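Local coordinates for AT-rich DNA-binding protein (Thermus thermophilus, PDB 2DT5) that probably modulates transcription in response to the cellular NADH/NAD(+) redox balance, as a dimeric DNA-binding repressor with a Rossmann-type NAD domain, at residues Glu128-Asp131 against Leu132-Gln135; Leu146-Arg150 against Glu151-Lys155. The protein carries 1 engineered substitution. One frame throughout, in Å; residues are numbered along the deposited sequence.

Both contacts are local turns in the Rossmann-type NAD domain, and they follow one another along the chain without nesting or crossing. Interaction 1 comes first. It turns the chain from the end of strand 125-129 into a short 3-10 segment. The chain then enters strand 143-146, and interaction 2 turns it from the end of that strand into helix 150-163. The centres of the two contacts are about 16 Å apart, and their nearest atoms stay about 7 Å apart. Two things join them indirectly. Val130 and Val148 both belong to the NAD pocket, and Leu133 of interaction 1 packs on Leu160 and Ala163, farther along the helix that interaction 2 begins.

Interaction 1: residues Glu128-Asp131 against Leu132-Gln135; sequences EHVD and LLPQ
His129 and Leu132 are joined by the first of two backbone hydrogen bonds that close this 3-10 turn. Leu132 N donates to His129 O at 2.8 Å, nearly straight at 164°. Leu133 N donates to Val130 O at 3.2 Å. Gln135 N then bonds to Leu132 O, again three residues back. Pro134 has no N-H to continue the pattern, and its CD lies 3.1 Å from Asp131 O.

A side-chain bond joins the strand end to the turn. Asp131 N donates to His129 ND1 at 2.8 Å, at the edge of the imidazole and in its plane. This should hold the ring's rotation and put the proton of a neutral ring on NE2.

The apolar contacts fall on two sides. Leu132 CD1 lies 3.6 Å from Glu128 CB, and the two side chains cross at about a right angle. Glu128 CG lies beside its own backbone N (chi1 -57°) and the chain runs on extended, which carries OE1 past the same methyl to a salt bridge with Arg136. Elsewhere Val130 CG2 meets Leu133 CD1 at 3.8 Å.

Val130 also touches the bound NAD. The turn follows strand 125-129, which pairs with strand 105-112. Leu133 packs on Phe111 of that strand and on Leu160 and Ala163 of helix 150-163.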
loop_
_atom_site.group_PDB
_atom_site.type_symbol
_atom_site.label_atom_id
_atom_site.label_comp_id
_atom_site.label_asym_id
_atom_site.label_seq_id
_atom_site.Cartn_x
_atom_site.Cartn_y
_atom_site.Cartn_z
ATOM N N GLU B 128 -23.789 13.703 4.595
ATOM C CA GLU B 128 -25.156 13.487 4.139
ATOM C C GLU B 128 -25.511 12.023 4.277
ATOM O O GLU B 128 -24.633 11.168 4.465
ATOM C CB GLU B 128 -25.319 13.931 2.686
ATOM C CG GLU B 128 -24.938 15.379 2.462
ATOM C CD GLU B 128 -25.111 15.801 1.022
ATOM O OE1 GLU B 128 -26.161 16.397 0.701
ATOM O OE2 GLU B 128 -24.203 15.522 0.210
ATOM N N HIS B 129 -26.802 11.729 4.188
ATOM C CA HIS B 129 -27.239 10.360 4.316
ATOM C C HIS B 129 -26.930 9.600 3.034
ATOM O O HIS B 129 -27.041 10.140 1.924
ATOM C CB HIS B 129 -28.729 10.293 4.643
ATOM C CG HIS B 129 -29.179 8.927 5.052
ATOM N ND1 HIS B 129 -29.332 7.896 4.150
ATOM C CD2 HIS B 129 -29.426 8.397 6.272
ATOM C CE1 HIS B 129 -29.647 6.791 4.801
ATOM N NE2 HIS B 129 -29.711 7.067 6.090
ATOM N N VAL B 130 -26.521 8.349 3.190
ATOM C CA VAL B 130 -26.169 7.544 2.040
ATOM C C VAL B 130 -27.315 7.447 1.023
ATOM O O VAL B 130 -27.086 7.120 -0.142
ATOM C CB VAL B 130 -25.722 6.140 2.475
ATOM C CG1 VAL B 130 -26.911 5.335 2.935
ATOM C CG2 VAL B 130 -25.010 5.453 1.334
ATOM N N ASP B 131 -28.543 7.739 1.454
ATOM C CA ASP B 131 -29.688 7.695 0.539
ATOM C C ASP B 131 -29.569 8.755 -0.545
ATOM O O ASP B 131 -30.191 8.631 -1.599
ATOM C CB ASP B 131 -31.016 7.903 1.277
ATOM C CG ASP B 131 -31.379 6.739 2.167
ATOM O OD1 ASP B 131 -30.905 5.614 1.899
ATOM O OD2 ASP B 131 -32.149 6.942 3.129
ATOM N N LEU B 132 -28.767 9.788 -0.289
ATOM C CA LEU B 132 -28.568 10.873 -1.252
ATOM C C LEU B 132 -27.625 10.572 -2.425
ATOM O O LEU B 132 -27.535 11.364 -3.363
ATOM C CB LEU B 132 -28.074 12.122 -0.524
ATOM C CG LEU B 132 -29.179 12.926 0.158
ATOM C CD1 LEU B 132 -28.588 13.946 1.111
ATOM C CD2 LEU B 132 -30.004 13.609 -0.913
ATOM N N LEU B 133 -26.930 9.438 -2.378
ATOM C CA LEU B 133 -25.994 9.057 -3.447
ATOM C C LEU B 133 -26.548 9.187 -4.867
ATOM O O LEU B 133 -25.924 9.798 -5.740
ATOM C CB LEU B 133 -25.526 7.612 -3.261
ATOM C CG LEU B 133 -24.453 7.265 -2.224
ATOM C CD1 LEU B 133 -24.171 5.785 -2.329
ATOM C CD2 LEU B 133 -23.177 8.071 -2.479
ATOM N N PRO B 134 -27.728 8.606 -5.120
ATOM C CA PRO B 134 -28.268 8.714 -6.475
ATOM C C PRO B 134 -28.439 10.153 -6.972
ATOM O O PRO B 134 -28.386 10.412 -8.169
ATOM C CB PRO B 134 -29.583 7.927 -6.383
ATOM C CG PRO B 134 -29.975 8.061 -4.951
ATOM C CD PRO B 134 -28.670 7.919 -4.220
ATOM N N GLN B 135 -28.593 11.090 -6.049
ATOM C CA GLN B 135 -28.775 12.482 -6.415
ATOM C C GLN B 135 -27.512 13.303 -6.192
ATOM O O GLN B 135 -27.551 14.527 -6.276
ATOM C CB GLN B 135 -29.901 13.073 -5.584
ATOM C CG GLN B 135 -30.970 12.053 -5.243
ATOM C CD GLN B 135 -31.779 12.463 -4.044
ATOM O OE1 GLN B 135 -32.420 11.631 -3.398
ATOM N NE2 GLN B 135 -31.760 13.757 -3.733
#

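Interaction 2: residues Leu146-Arg150 against Glu151-Lys155; sequences LTVPR and EAAQK. With NAD (nicotinamide-adenine-dinucleotide), chain L.
The turn from strand 143-146 into helix 150-163 is part of the NAD pocket of this Rossmann-type domain. Val148 touches both the helix and the cofactor. Its CG2 lies 3.6 Å from Ala153 CA, while CG1 meets the adenine at NAD C4A, 3.5 Å away. With CG1 beside the backbone N (chi1 -58°), the two methyls divide between base and helix. Cut back to an alanine, Val148 would lose both methyls, which would probably leave the adenine and Ala153 without their shared neighbour. Ala152 CB adds a contact to NAD N7A at 3.7 Å, and Pro149 CD packs on the adenosine ribose at NAD O4B.

The backbone supplies the polar contacts. NAD O3D, on the nicotinamide ribose, donates to Val148 O at 2.7 Å. Ala152 N bonds to Pro149 O at 3.0 Å, bent to 142°, and Ala153 N bonds to Arg150 O at 3.0 Å. Water 1 donates to Arg150 O and accepts from Gln154 N at 3.0 Å, so it bridges these two backbone groups at the start of the helix.

Leu146 CD2 reaches Ala153 O from the strand side. Thr147 OG1 bonds to Gly87 O in the predicted NAD-binding glycine loop. Leu146 and Val148 both pack on Val86 of strand 81-86 and on Ala156 of helix 150-163, which fits the helix start against the sheet.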
loop_
_atom_site.group_PDB
_atom_site.type_symbol
_atom_site.label_atom_id
_atom_site.label_comp_id
_atom_site.label_asym_id
_atom_site.label_seq_id
_atom_site.Cartn_x
_atom_site.Cartn_y
_atom_site.Cartn_z
ATOM N N LEU B 146 -14.551 3.556 0.151
ATOM C CA LEU B 146 -15.432 2.756 0.976
ATOM C C LEU B 146 -14.804 2.398 2.306
ATOM O O LEU B 146 -13.930 1.553 2.374
ATOM C CB LEU B 146 -15.835 1.470 0.246
ATOM C CG LEU B 146 -17.012 0.708 0.886
ATOM C CD1 LEU B 146 -18.198 1.666 1.103
ATOM C CD2 LEU B 146 -17.421 -0.454 -0.009
ATOM N N THR B 147 -15.295 3.029 3.366
ATOM C CA THR B 147 -14.783 2.806 4.706
ATOM C C THR B 147 -15.906 2.447 5.697
ATOM O O THR B 147 -16.022 3.055 6.760
ATOM C CB THR B 147 -14.027 4.070 5.190
ATOM O OG1 THR B 147 -14.841 5.224 4.941
ATOM C CG2 THR B 147 -12.715 4.241 4.398
ATOM N N VAL B 148 -16.753 1.488 5.321
ATOM C CA VAL B 148 -17.817 1.023 6.209
ATOM C C VAL B 148 -17.337 -0.318 6.755
ATOM O O VAL B 148 -16.413 -0.918 6.199
ATOM C CB VAL B 148 -19.172 0.805 5.451
ATOM C CG1 VAL B 148 -19.612 2.095 4.784
ATOM C CG2 VAL B 148 -19.034 -0.305 4.415
ATOM N N PRO B 149 -17.935 -0.802 7.858
ATOM C CA PRO B 149 -17.502 -2.096 8.401
ATOM C C PRO B 149 -17.656 -3.193 7.333
ATOM O O PRO B 149 -18.438 -3.041 6.391
ATOM C CB PRO B 149 -18.459 -2.321 9.576
ATOM C CG PRO B 149 -18.816 -0.944 10.003
ATOM C CD PRO B 149 -19.004 -0.219 8.683
ATOM N N ARG B 150 -16.911 -4.282 7.486
ATOM C CA ARG B 150 -16.957 -5.406 6.550
ATOM C C ARG B 150 -18.376 -5.872 6.236
ATOM O O ARG B 150 -18.776 -6.015 5.070
ATOM C CB ARG B 150 -16.173 -6.591 7.122
ATOM C CG ARG B 150 -16.262 -7.844 6.274
ATOM C CD ARG B 150 -15.232 -8.877 6.685
ATOM N NE ARG B 150 -15.033 -9.867 5.625
ATOM C CZ ARG B 150 -14.021 -10.730 5.578
ATOM N NH1 ARG B 150 -13.100 -10.737 6.537
ATOM N NH2 ARG B 150 -13.921 -11.582 4.564
ATOM N N GLU B 151 -19.130 -6.109 7.300
ATOM C CA GLU B 151 -20.492 -6.587 7.189
ATOM C C GLU B 151 -21.393 -5.725 6.318
ATOM O O GLU B 151 -22.331 -6.226 5.718
ATOM C CB GLU B 151 -21.100 -6.733 8.586
ATOM C CG GLU B 151 -20.497 -7.856 9.443
ATOM C CD GLU B 151 -19.015 -7.655 9.784
ATOM O OE1 GLU B 151 -18.628 -6.536 10.209
ATOM O OE2 GLU B 151 -18.242 -8.631 9.643
ATOM N N ALA B 152 -21.114 -4.433 6.232
ATOM C CA ALA B 152 -21.963 -3.564 5.429
ATOM C C ALA B 152 -21.395 -3.208 4.066
ATOM O O ALA B 152 -22.067 -2.566 3.269
ATOM C CB ALA B 152 -22.267 -2.273 6.205
ATOM N N ALA B 153 -20.173 -3.644 3.790
ATOM C CA ALA B 153 -19.454 -3.288 2.534
ATOM C C ALA B 153 -20.148 -3.570 1.184
ATOM O O ALA B 153 -20.349 -2.653 0.391
ATOM C CB ALA B 153 -18.091 -3.965 2.541
ATOM N N GLN B 154 -20.513 -4.828 0.950
ATOM C CA GLN B 154 -21.129 -5.212 -0.311
ATOM C C GLN B 154 -22.378 -4.405 -0.629
ATOM O O GLN B 154 -22.544 -3.929 -1.744
ATOM C CB GLN B 154 -21.462 -6.707 -0.295
ATOM C CG GLN B 154 -22.091 -7.222 -1.590
ATOM C CD GLN B 154 -21.196 -7.010 -2.789
ATOM O OE1 GLN B 154 -20.081 -7.527 -2.833
ATOM N NE2 GLN B 154 -21.483 -6.301 -3.862
ATOM N N LYS B 155 -23.264 -4.257 0.346
ATOM C CA LYS B 155 -24.486 -3.510 0.098
ATOM C C LYS B 155 -24.194 -2.029 -0.124
ATOM O O LYS B 155 -24.894 -1.351 -0.891
ATOM C CB LYS B 155 -25.484 -3.707 1.249
ATOM C CG LYS B 155 -26.808 -2.987 1.010
ATOM C CD LYS B 155 -27.312 -3.228 -0.426
ATOM C CE LYS B 155 -28.070 -2.015 -0.972
ATOM N NZ LYS B 155 -28.346 -2.120 -2.432
HETATM P PA NAD L . -16.219 2.660 12.355
HETATM O O1A NAD L . -15.539 3.681 13.211
HETATM O O2A NAD L . -17.113 1.641 12.991
HETATM O O5B NAD L . -16.985 3.483 11.275
HETATM C C5B NAD L . -17.799 2.866 10.246
HETATM C C4B NAD L . -18.787 3.918 9.808
HETATM O O4B NAD L . -19.561 3.258 8.751
HETATM C C3B NAD L . -19.885 4.341 10.861
HETATM O O3B NAD L . -19.868 5.794 11.018
HETATM C C2B NAD L . -21.210 3.838 10.293
HETATM O O2B NAD L . -22.348 4.544 10.610
HETATM C C1B NAD L . -20.852 3.811 8.809
HETATM N N9A NAD L . -21.676 2.928 8.027
HETATM C C8A NAD L . -22.163 1.628 8.225
HETATM N N7A NAD L . -22.893 1.191 7.215
HETATM C C5A NAD L . -22.936 2.174 6.293
HETATM C C6A NAD L . -23.574 2.292 4.974
HETATM N N6A NAD L . -24.290 1.325 4.445
HETATM N N1A NAD L . -23.361 3.512 4.326
HETATM C C2A NAD L . -22.641 4.545 4.812
HETATM N N3A NAD L . -22.014 4.479 6.065
HETATM C C4A NAD L . -22.192 3.279 6.772
HETATM O O3 NAD L . -15.111 1.853 11.524
HETATM P PN NAD L . -13.536 2.196 11.180
HETATM O O1N NAD L . -12.690 1.766 12.310
HETATM O O2N NAD L . -13.513 3.625 10.746
HETATM O O5D NAD L . -13.287 1.167 9.959
HETATM C C5D NAD L . -13.988 1.345 8.692
HETATM C C4D NAD L . -13.580 0.275 7.752
HETATM O O4D NAD L . -12.097 0.381 7.506
HETATM C C3D NAD L . -13.777 -1.203 8.297
HETATM O O3D NAD L . -14.211 -2.072 7.229
HETATM C C2D NAD L . -12.374 -1.570 8.745
HETATM O O2D NAD L . -12.157 -2.931 8.910
HETATM C C1D NAD L . -11.524 -0.913 7.599
HETATM N N1N NAD L . -10.079 -0.913 7.948
HETATM C C2N NAD L . -9.197 -1.025 6.838
HETATM C C3N NAD L . -7.913 -0.704 6.902
HETATM C C7N NAD L . -7.036 -0.894 5.702
HETATM O O7N NAD L . -5.798 -0.822 5.865
HETATM N N7N NAD L . -7.606 -1.181 4.518
HETATM C C4N NAD L . -7.301 -0.160 8.189
HETATM C C5N NAD L . -8.365 0.621 8.938
HETATM C C6N NAD L . -9.628 -0.011 9.024
HETATM O O HOH W 1 -20.397 -6.845 3.141
#